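Local structure of putative sulfatase yidJ (Bacteroides fragilis, 2QZU) at residues Ile64-Ile70 against Ser351-Ala357; Gly91-Thr95 against Gly106-Ser110; Tyr139-Thr145 against Arg190-Tyr195. The protein probably hydrolyses sulfate esters as a metal-dependent arylsulfatase of the alkaline phosphatase-like superfamily. All blocks are in the same frame, centred on the assembly; numbering follows the deposited sequence.

Contact 1 (Ile64-Ile70 against Ser351-Ala357); sequences INFTNAI and SDPLMIA
The Phe66 ring and the Asp352 side chain run alongside each other in the same direction. The carboxylate plane is turned 45° from the ring, and Asp352 CG comes to 3.5 Å from Phe66 CE1. The approach is oblique. Leu354 CB reaches the same CD1-CE1 side of the ring. Ile356 CG2 sits over a face, 3.9 Å from Phe66 CG. That methyl also meets Ala69 CB. Asp352 CB touches Phe66 CD1 and CE1 and also Ile64 CG2. Asp352 CG is anti to the backbone N (chi1 -162°), which swings the carboxylate to Phe66 CE1 and lets OD1 return to the chain. There Asp352 OD1 accepts from Leu354 N at 2.9 Å, which closes an Asx turn. OD2 forms a salt bridge with Arg349, so both carboxylate oxygens have partners.

The segments begin on the last strand pair of the large mixed sheet of the sulfatase fold. Strand 64-66 runs parallel to the edge strand 349-352, and strand 338-341 flanks it on its other side. Asp352 N gives a nearly straight bond to Asn65 O. Thr67 N to Asp352 O is only a weak bond.

Beyond the strands, a type I turn from Phe66 to Ala69 brings Asn68 toward 351-357. Asn68 ND2 donates to Pro353 O at 2.9 Å, with the acceptor in the amide plane. The amide also lies against Pro353 CB. The oxygen is met well to the side of its C=O direction, at 105°. Further on, Ile70 N binds Ile356 O at 3.1 Å in the carbonyl plane. Ile70 CD1 rests on Ala357 CB, 3.8 Å away.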
loop_
_atom_site.group_PDB
_atom_site.type_symbol
_atom_site.label_atom_id
_atom_site.label_comp_id
_atom_site.label_asym_id
_atom_site.label_seq_id
_atom_site.Cartn_x
_atom_site.Cartn_y
_atom_site.Cartn_z
ATOM N N ILE A 64 -19.182 -23.884 -21.620
ATOM C CA ILE A 64 -18.058 -23.762 -22.543
ATOM C C ILE A 64 -16.941 -22.913 -21.950
ATOM O O ILE A 64 -17.191 -21.903 -21.292
ATOM C CB ILE A 64 -18.488 -23.083 -23.854
ATOM C CG1 ILE A 64 -19.765 -23.726 -24.391
ATOM C CG2 ILE A 64 -17.364 -23.190 -24.881
ATOM C CD1 ILE A 64 -20.505 -22.845 -25.380
ATOM N N ASN A 65 -15.706 -23.324 -22.210
ATOM C CA ASN A 65 -14.540 -22.602 -21.730
ATOM C C ASN A 65 -13.800 -22.103 -22.970
ATOM O O ASN A 65 -13.209 -22.895 -23.706
ATOM C CB ASN A 65 -13.644 -23.540 -20.911
ATOM C CG ASN A 65 -12.521 -22.808 -20.194
ATOM O OD1 ASN A 65 -11.649 -23.431 -19.590
ATOM N ND2 ASN A 65 -12.540 -21.483 -20.256
ATOM N N PHE A 66 -13.855 -20.796 -23.216
ATOM C CA PHE A 66 -13.182 -20.206 -24.368
ATOM C C PHE A 66 -11.741 -19.887 -23.991
ATOM O O PHE A 66 -11.447 -18.823 -23.445
ATOM C CB PHE A 66 -13.927 -18.946 -24.818
ATOM C CG PHE A 66 -15.255 -19.232 -25.464
ATOM C CD1 PHE A 66 -15.315 -19.785 -26.742
ATOM C CD2 PHE A 66 -16.447 -18.956 -24.796
ATOM C CE1 PHE A 66 -16.547 -20.061 -27.350
ATOM C CE2 PHE A 66 -17.683 -19.229 -25.393
ATOM C CZ PHE A 66 -17.732 -19.779 -26.672
ATOM N N THR A 67 -10.846 -20.824 -24.297
ATOM C CA THR A 67 -9.433 -20.699 -23.954
ATOM C C THR A 67 -8.564 -19.738 -24.768
ATOM O O THR A 67 -7.375 -19.601 -24.476
ATOM C CB THR A 67 -8.758 -22.084 -23.952
ATOM O OG1 THR A 67 -8.987 -22.725 -25.209
ATOM C CG2 THR A 67 -9.326 -22.951 -22.831
ATOM N N ASN A 68 -9.138 -19.087 -25.779
ATOM C CA ASN A 68 -8.387 -18.114 -26.582
ATOM C C ASN A 68 -9.033 -16.727 -26.532
ATOM O O ASN A 68 -8.723 -15.869 -27.358
ATOM C CB ASN A 68 -8.296 -18.540 -28.056
ATOM C CG ASN A 68 -7.436 -19.770 -28.268
ATOM O OD1 ASN A 68 -6.400 -19.939 -27.630
ATOM N ND2 ASN A 68 -7.856 -20.628 -29.190
ATOM N N ALA A 69 -9.927 -16.504 -25.572
ATOM C CA ALA A 69 -10.615 -15.210 -25.454
ATOM C C ALA A 69 -9.671 -14.061 -25.110
ATOM O O ALA A 69 -8.740 -14.233 -24.327
ATOM C CB ALA A 69 -11.714 -15.299 -24.404
ATOM N N ILE A 70 -9.921 -12.884 -25.683
ATOM C CA ILE A 70 -9.072 -11.721 -25.421
ATOM C C ILE A 70 -9.848 -10.421 -25.214
ATOM O O ILE A 70 -11.063 -10.366 -25.397
ATOM C CB ILE A 70 -8.067 -11.486 -26.587
ATOM C CG1 ILE A 70 -8.812 -11.223 -27.899
ATOM C CG2 ILE A 70 -7.176 -12.704 -26.777
ATOM C CD1 ILE A 70 -9.123 -9.757 -28.156
ATOM N N SER A 351 -13.253 -27.599 -24.713
ATOM C CA SER A 351 -12.588 -26.321 -24.943
ATOM C C SER A 351 -12.919 -25.812 -26.338
ATOM O O SER A 351 -12.933 -26.579 -27.300
ATOM C CB SER A 351 -11.069 -26.474 -24.810
ATOM O OG SER A 351 -10.708 -26.959 -23.528
ATOM N N ASP A 352 -13.189 -24.518 -26.443
ATOM C CA ASP A 352 -13.512 -23.916 -27.729
ATOM C C ASP A 352 -12.410 -22.913 -28.060
ATOM O O ASP A 352 -12.110 -22.031 -27.258
ATOM C CB ASP A 352 -14.862 -23.206 -27.651
ATOM C CG ASP A 352 -15.459 -22.943 -29.015
ATOM O OD1 ASP A 352 -14.749 -22.389 -29.881
ATOM O OD2 ASP A 352 -16.641 -23.287 -29.219
ATOM N N PRO A 353 -11.790 -23.041 -29.244
ATOM C CA PRO A 353 -10.717 -22.129 -29.651
ATOM C C PRO A 353 -11.173 -20.784 -30.226
ATOM O O PRO A 353 -10.344 -19.970 -30.622
ATOM C CB PRO A 353 -9.951 -22.952 -30.679
ATOM C CG PRO A 353 -11.054 -23.685 -31.370
ATOM C CD PRO A 353 -11.925 -24.149 -30.208
ATOM N N LEU A 354 -12.482 -20.554 -30.273
ATOM C CA LEU A 354 -13.019 -19.302 -30.815
ATOM C C LEU A 354 -12.361 -18.077 -30.173
ATOM O O LEU A 354 -12.378 -17.935 -28.954
ATOM C CB LEU A 354 -14.529 -19.233 -30.573
ATOM C CG LEU A 354 -15.212 -17.988 -31.148
ATOM C CD1 LEU A 354 -15.232 -18.075 -32.670
ATOM C CD2 LEU A 354 -16.631 -17.882 -30.601
HETATM N N MSE A 355 -11.807 -17.184 -30.989
HETATM C CA MSE A 355 -11.150 -15.996 -30.444
HETATM C C MSE A 355 -12.149 -14.878 -30.157
HETATM O O MSE A 355 -12.052 -13.779 -30.709
HETATM C CB MSE A 355 -10.071 -15.483 -31.403
HETATM C CG MSE A 355 -9.046 -14.597 -30.711
HETATM SE SE MSE A 355 -7.990 -13.541 -31.923
HETATM C CE MSE A 355 -7.195 -14.989 -32.947
ATOM N N ILE A 356 -13.109 -15.168 -29.287
ATOM C CA ILE A 356 -14.120 -14.191 -28.917
ATOM C C ILE A 356 -13.470 -13.102 -28.066
ATOM O O ILE A 356 -12.540 -13.368 -27.303
ATOM C CB ILE A 356 -15.278 -14.873 -28.133
ATOM C CG1 ILE A 356 -16.321 -13.836 -27.713
ATOM C CG2 ILE A 356 -14.733 -15.604 -26.913
ATOM C CD1 ILE A 356 -17.602 -14.456 -27.187
ATOM N N ALA A 357 -13.945 -11.870 -28.215
ATOM C CA ALA A 357 -13.393 -10.762 -27.449
ATOM C C ALA A 357 -14.409 -10.228 -26.457
ATOM O O ALA A 357 -15.619 -10.352 -26.651
ATOM C CB ALA A 357 -12.950 -9.639 -28.384
#

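Contact 2 (Gly91-Thr95 against Gly106-Ser110); sequences GSKVT and GVELS
The backbones come closest at Val94 and Val107, with CA atoms 4.9 Å apart, and no direct hydrogen bond joins the segments. The side chains meet through methyl groups. Val107 CG1 is anti to its own backbone N (chi1 180°) and reaches the backbone of Val94 and Thr95. Val107 CG1 lies 4.3 Å from Val94 CG1. The other methyl, Val107 CG2, touches Thr95 OG1 at 3.7 Å. These two side chains cross at about a right angle. Val94 CG2 packs against a peptide instead of a side chain. Val94 CG2 lies 3.8 Å from Glu108 C and is also near Leu109 N.

Gly91 and Ser92 end helix 89-92. Lys93 leaves the helix with positive phi (77°). Ser92 OG accepts from Val94 N at 3.2 Å, which makes an ST turn, and it also bonds to Pro89 O. Val94 then centres an inverse gamma turn. These bends probably help to set the two valines against each other.

One water supplies a polar link. It donates to Ser92 O and accepts from Ser110 N, both at 2.8 Å. Glu108 and Leu109 start away from 91-95. Glu108 OE1 accepts the N-H of Ala137, and the Leu109 side chain packs on Trp133, His164 and Thr85. Val94 leans on Ser77 of helix 76-85, next to Ser76, the residue predicted to mature to the catalytic formylglycine of sulfatases but not modified here.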
loop_
_atom_site.group_PDB
_atom_site.type_symbol
_atom_site.label_atom_id
_atom_site.label_comp_id
_atom_site.label_asym_id
_atom_site.label_seq_id
_atom_site.Cartn_x
_atom_site.Cartn_y
_atom_site.Cartn_z
ATOM N N GLY A 91 -15.170 5.118 -31.323
ATOM C CA GLY A 91 -16.614 5.275 -31.303
ATOM C C GLY A 91 -17.231 5.288 -29.918
ATOM O O GLY A 91 -18.185 6.023 -29.668
ATOM N N SER A 92 -16.691 4.480 -29.010
ATOM C CA SER A 92 -17.211 4.410 -27.645
ATOM C C SER A 92 -16.852 5.675 -26.876
ATOM O O SER A 92 -17.490 6.004 -25.876
ATOM C CB SER A 92 -16.620 3.206 -26.911
ATOM O OG SER A 92 -15.299 3.491 -26.475
ATOM N N LYS A 93 -15.816 6.364 -27.353
ATOM C CA LYS A 93 -15.312 7.593 -26.748
ATOM C C LYS A 93 -14.474 7.371 -25.487
ATOM O O LYS A 93 -13.860 8.304 -24.978
ATOM C CB LYS A 93 -16.468 8.557 -26.446
ATOM C CG LYS A 93 -17.129 9.102 -27.697
ATOM C CD LYS A 93 -18.292 10.019 -27.365
ATOM C CE LYS A 93 -18.947 10.542 -28.634
ATOM N NZ LYS A 93 -19.432 9.427 -29.490
ATOM N N VAL A 94 -14.445 6.136 -24.991
ATOM C CA VAL A 94 -13.670 5.821 -23.793
ATOM C C VAL A 94 -12.288 5.347 -24.243
ATOM O O VAL A 94 -12.007 4.149 -24.340
ATOM C CB VAL A 94 -14.365 4.732 -22.950
ATOM C CG1 VAL A 94 -13.673 4.608 -21.595
ATOM C CG2 VAL A 94 -15.835 5.091 -22.760
ATOM N N THR A 95 -11.426 6.323 -24.506
ATOM C CA THR A 95 -10.080 6.081 -25.016
ATOM C C THR A 95 -8.994 5.852 -23.973
ATOM O O THR A 95 -7.866 5.493 -24.317
ATOM C CB THR A 95 -9.658 7.249 -25.902
ATOM O OG1 THR A 95 -9.776 8.465 -25.155
ATOM C CG2 THR A 95 -10.553 7.335 -27.131
ATOM N N GLY A 106 -13.529 14.395 -22.389
ATOM C CA GLY A 106 -14.779 13.668 -22.528
ATOM C C GLY A 106 -14.640 12.159 -22.502
ATOM O O GLY A 106 -15.408 11.438 -23.152
ATOM N N VAL A 107 -13.665 11.669 -21.748
ATOM C CA VAL A 107 -13.452 10.234 -21.658
ATOM C C VAL A 107 -14.415 9.612 -20.644
ATOM O O VAL A 107 -14.134 9.550 -19.447
ATOM C CB VAL A 107 -11.978 9.930 -21.284
ATOM C CG1 VAL A 107 -11.750 8.432 -21.179
ATOM C CG2 VAL A 107 -11.055 10.521 -22.340
ATOM N N GLU A 108 -15.575 9.188 -21.138
ATOM C CA GLU A 108 -16.597 8.549 -20.312
ATOM C C GLU A 108 -17.700 8.021 -21.224
ATOM O O GLU A 108 -17.790 8.404 -22.391
ATOM C CB GLU A 108 -17.197 9.537 -19.293
ATOM C CG GLU A 108 -18.001 10.682 -19.905
ATOM C CD GLU A 108 -18.751 11.514 -18.863
ATOM O OE1 GLU A 108 -18.583 11.276 -17.645
ATOM O OE2 GLU A 108 -19.515 12.413 -19.269
ATOM N N LEU A 109 -18.537 7.139 -20.693
ATOM C CA LEU A 109 -19.631 6.576 -21.472
ATOM C C LEU A 109 -20.643 7.681 -21.757
ATOM O O LEU A 109 -21.008 8.439 -20.864
ATOM C CB LEU A 109 -20.307 5.448 -20.685
ATOM C CG LEU A 109 -21.432 4.680 -21.382
ATOM C CD1 LEU A 109 -20.894 3.983 -22.622
ATOM C CD2 LEU A 109 -22.020 3.657 -20.417
ATOM N N SER A 110 -21.092 7.771 -23.002
ATOM C CA SER A 110 -22.062 8.791 -23.375
ATOM C C SER A 110 -23.439 8.439 -22.826
ATOM O O SER A 110 -23.863 7.287 -22.893
ATOM C CB SER A 110 -22.138 8.913 -24.899
ATOM O OG SER A 110 -23.109 9.872 -25.283
HETATM O O HOH W 1 -20.168 6.422 -25.331
#

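Contact 3 (Tyr139-Thr145 against Arg190-Tyr195); sequences YKPYVDT and RDSFYY
Arg190 lays its guanidinium flat on the ring of Tyr139 in a cation-pi stack. The planes are 16° apart, and CZ of Arg190 is 4.0 Å from the centroid of the Tyr139 ring. This joins two surface loops of the sulfatase fold, one following strand 126-130 and one leading into the small hairpin strand 194-195. The arginine chain is extended from CG to NE, and CG is anti to the backbone N (chi1 -176°). That carries the flat group across to Tyr139. Tyr139 CG lies between its backbone N and carbonyl carbon (chi1 72°), and the ring comes back over the guanidinium. Val143 CG1 covers the opposite guanidinium face, so the group is sandwiched.

At its edge, NH1 and NH2 of Arg190 both grip Pro141 O. Arg190 NH1 is 2.8 Å from Pro141 O and comes almost head-on to this oxygen. Arg190 NH2, 3.0 Å from Pro141 O, comes from above the carbonyl plane. A cis peptide precedes Pro141. Arg190 NE pairs with Glu156, whose other oxygen accepts from Tyr139 N. These bonds and the stack should fix the rotation of the guanidinium.

Phe193 meets the later part of 139-145. Asp144 O lies at its ring edge, and Thr145 CG2 is 3.8 Å from CE2 of Phe193. One water bridges Asp144 N and Asp191 OD1. A second water donates to Asp144 O at 2.8 Å and lies 2.7 Å from Tyr195 OH.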
loop_
_atom_site.group_PDB
_atom_site.type_symbol
_atom_site.label_atom_id
_atom_site.label_comp_id
_atom_site.label_asym_id
_atom_site.label_seq_id
_atom_site.Cartn_x
_atom_site.Cartn_y
_atom_site.Cartn_z
ATOM N N TYR A 139 -15.661 14.852 -11.468
ATOM C CA TYR A 139 -15.727 16.307 -11.585
ATOM C C TYR A 139 -15.700 16.925 -10.182
ATOM O O TYR A 139 -16.096 16.286 -9.211
ATOM C CB TYR A 139 -16.985 16.726 -12.361
ATOM C CG TYR A 139 -18.287 16.558 -11.615
ATOM C CD1 TYR A 139 -18.704 17.512 -10.688
ATOM C CD2 TYR A 139 -19.106 15.451 -11.840
ATOM C CE1 TYR A 139 -19.900 17.374 -10.004
ATOM C CE2 TYR A 139 -20.311 15.301 -11.155
ATOM C CZ TYR A 139 -20.698 16.270 -10.240
ATOM O OH TYR A 139 -21.879 16.137 -9.551
ATOM N N LYS A 140 -15.214 18.159 -10.079
ATOM C CA LYS A 140 -15.108 18.840 -8.788
ATOM C C LYS A 140 -16.424 19.422 -8.271
ATOM O O LYS A 140 -17.244 19.908 -9.050
ATOM C CB LYS A 140 -14.070 19.963 -8.880
ATOM C CG LYS A 140 -12.659 19.501 -9.191
ATOM C CD LYS A 140 -11.683 20.667 -9.141
ATOM C CE LYS A 140 -10.253 20.209 -9.380
ATOM N NZ LYS A 140 -9.291 21.343 -9.270
ATOM N N PRO A 141 -16.648 19.367 -6.944
ATOM C CA PRO A 141 -15.748 18.788 -5.937
ATOM C C PRO A 141 -15.859 17.264 -5.958
ATOM O O PRO A 141 -16.961 16.718 -5.974
ATOM C CB PRO A 141 -16.257 19.398 -4.632
ATOM C CG PRO A 141 -17.734 19.521 -4.889
ATOM C CD PRO A 141 -17.772 20.068 -6.296
ATOM N N TYR A 142 -14.717 16.583 -5.958
ATOM C CA TYR A 142 -14.695 15.123 -6.013
ATOM C C TYR A 142 -15.295 14.465 -4.772
ATOM O O TYR A 142 -15.181 14.994 -3.666
ATOM C CB TYR A 142 -13.254 14.633 -6.199
ATOM C CG TYR A 142 -12.543 15.236 -7.392
ATOM C CD1 TYR A 142 -13.081 15.131 -8.674
ATOM C CD2 TYR A 142 -11.331 15.909 -7.239
ATOM C CE1 TYR A 142 -12.431 15.680 -9.777
ATOM C CE2 TYR A 142 -10.669 16.465 -8.340
ATOM C CZ TYR A 142 -11.229 16.347 -9.603
ATOM O OH TYR A 142 -10.599 16.895 -10.695
ATOM N N VAL A 143 -15.934 13.310 -4.958
ATOM C CA VAL A 143 -16.516 12.595 -3.829
ATOM C C VAL A 143 -15.374 12.209 -2.894
ATOM O O VAL A 143 -14.245 11.974 -3.336
ATOM C CB VAL A 143 -17.301 11.335 -4.269
ATOM C CG1 VAL A 143 -18.506 11.745 -5.109
ATOM C CG2 VAL A 143 -16.407 10.391 -5.040
ATOM N N ASP A 144 -15.683 12.133 -1.606
ATOM C CA ASP A 144 -14.686 11.856 -0.577
ATOM C C ASP A 144 -14.156 10.436 -0.350
ATOM O O ASP A 144 -14.374 9.852 0.714
ATOM C CB ASP A 144 -15.194 12.435 0.753
ATOM C CG ASP A 144 -14.125 12.470 1.828
ATOM O OD1 ASP A 144 -12.964 12.794 1.500
ATOM O OD2 ASP A 144 -14.449 12.189 3.002
ATOM N N THR A 145 -13.457 9.883 -1.341
ATOM C CA THR A 145 -12.835 8.564 -1.188
ATOM C C THR A 145 -11.332 8.770 -1.370
ATOM O O THR A 145 -10.911 9.746 -1.993
ATOM C CB THR A 145 -13.359 7.517 -2.205
ATOM O OG1 THR A 145 -13.262 8.034 -3.533
ATOM C CG2 THR A 145 -14.805 7.153 -1.886
ATOM N N ARG A 190 -25.170 11.683 -4.450
ATOM C CA ARG A 190 -23.739 11.684 -4.732
ATOM C C ARG A 190 -22.785 11.585 -3.545
ATOM O O ARG A 190 -21.801 10.847 -3.603
ATOM C CB ARG A 190 -23.385 12.918 -5.571
ATOM C CG ARG A 190 -21.928 12.993 -6.016
ATOM C CD ARG A 190 -21.745 14.062 -7.097
ATOM N NE ARG A 190 -20.399 14.067 -7.664
ATOM C CZ ARG A 190 -19.406 14.852 -7.254
ATOM N NH1 ARG A 190 -19.595 15.715 -6.263
ATOM N NH2 ARG A 190 -18.220 14.776 -7.844
ATOM N N ASP A 191 -23.063 12.315 -2.470
ATOM C CA ASP A 191 -22.176 12.283 -1.313
ATOM C C ASP A 191 -22.623 11.346 -0.194
ATOM O O ASP A 191 -22.116 11.426 0.929
ATOM C CB ASP A 191 -21.991 13.701 -0.764
ATOM C CG ASP A 191 -21.357 14.640 -1.782
ATOM O OD1 ASP A 191 -20.238 14.336 -2.255
ATOM O OD2 ASP A 191 -21.975 15.676 -2.112
ATOM N N SER A 192 -23.549 10.445 -0.506
ATOM C CA SER A 192 -24.057 9.509 0.488
ATOM C C SER A 192 -23.726 8.039 0.238
ATOM O O SER A 192 -24.566 7.157 0.455
ATOM C CB SER A 192 -25.569 9.677 0.634
ATOM O OG SER A 192 -25.874 10.935 1.212
ATOM N N PHE A 193 -22.509 7.777 -0.225
ATOM C CA PHE A 193 -22.074 6.407 -0.439
ATOM C C PHE A 193 -21.811 5.840 0.955
ATOM O O PHE A 193 -21.724 6.594 1.924
ATOM C CB PHE A 193 -20.787 6.357 -1.274
ATOM C CG PHE A 193 -19.709 7.297 -0.800
ATOM C CD1 PHE A 193 -19.685 8.621 -1.229
ATOM C CD2 PHE A 193 -18.730 6.860 0.085
ATOM C CE1 PHE A 193 -18.698 9.498 -0.784
ATOM C CE2 PHE A 193 -17.739 7.729 0.538
ATOM C CZ PHE A 193 -17.722 9.051 0.100
ATOM N N TYR A 194 -21.695 4.522 1.060
ATOM C CA TYR A 194 -21.440 3.886 2.349
ATOM C C TYR A 194 -20.326 2.861 2.239
ATOM O O TYR A 194 -20.054 2.337 1.160
ATOM C CB TYR A 194 -22.701 3.190 2.870
ATOM C CG TYR A 194 -23.235 2.115 1.948
ATOM C CD1 TYR A 194 -24.110 2.435 0.915
ATOM C CD2 TYR A 194 -22.858 0.779 2.104
ATOM C CE1 TYR A 194 -24.601 1.457 0.058
ATOM C CE2 TYR A 194 -23.344 -0.212 1.246
ATOM C CZ TYR A 194 -24.216 0.139 0.228
ATOM O OH TYR A 194 -24.716 -0.819 -0.624
ATOM N N TYR A 195 -19.680 2.585 3.366
ATOM C CA TYR A 195 -18.605 1.607 3.416
ATOM C C TYR A 195 -19.138 0.317 4.030
ATOM O O TYR A 195 -20.075 0.342 4.832
ATOM C CB TYR A 195 -17.450 2.131 4.273
ATOM C CG TYR A 195 -16.641 3.233 3.634
ATOM C CD1 TYR A 195 -15.683 2.949 2.659
ATOM C CD2 TYR A 195 -16.834 4.567 4.004
ATOM C CE1 TYR A 195 -14.937 3.964 2.069
ATOM C CE2 TYR A 195 -16.093 5.589 3.419
ATOM C CZ TYR A 195 -15.149 5.281 2.455
ATOM O OH TYR A 195 -14.424 6.293 1.875
HETATM O O HOH W 2 -18.201 12.958 -0.745
HETATM O O HOH W 3 -15.116 8.593 3.082
#

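In the fold
From the N terminus, strand 64-66 opens the widest loop, which closes only when 351-357 returns beside it in contact 1. The other two contacts nest inside this loop. Contact 2 closes first and ties the end of helix 89-92 to the loop before helix 116-122. Contact 3 follows in series and joins the loop after strand 126-130 to the hairpin strand 194-195. Contact 1 joins strand 64-66 to edge strand 349-352 and the loops after them, on the opposite side of the chain's centre from the others. Its centre is 27 Å from that of contact 2 and 39 Å from that of contact 3. Contacts 2 and 3 approach to about 7 Å between nearest atoms.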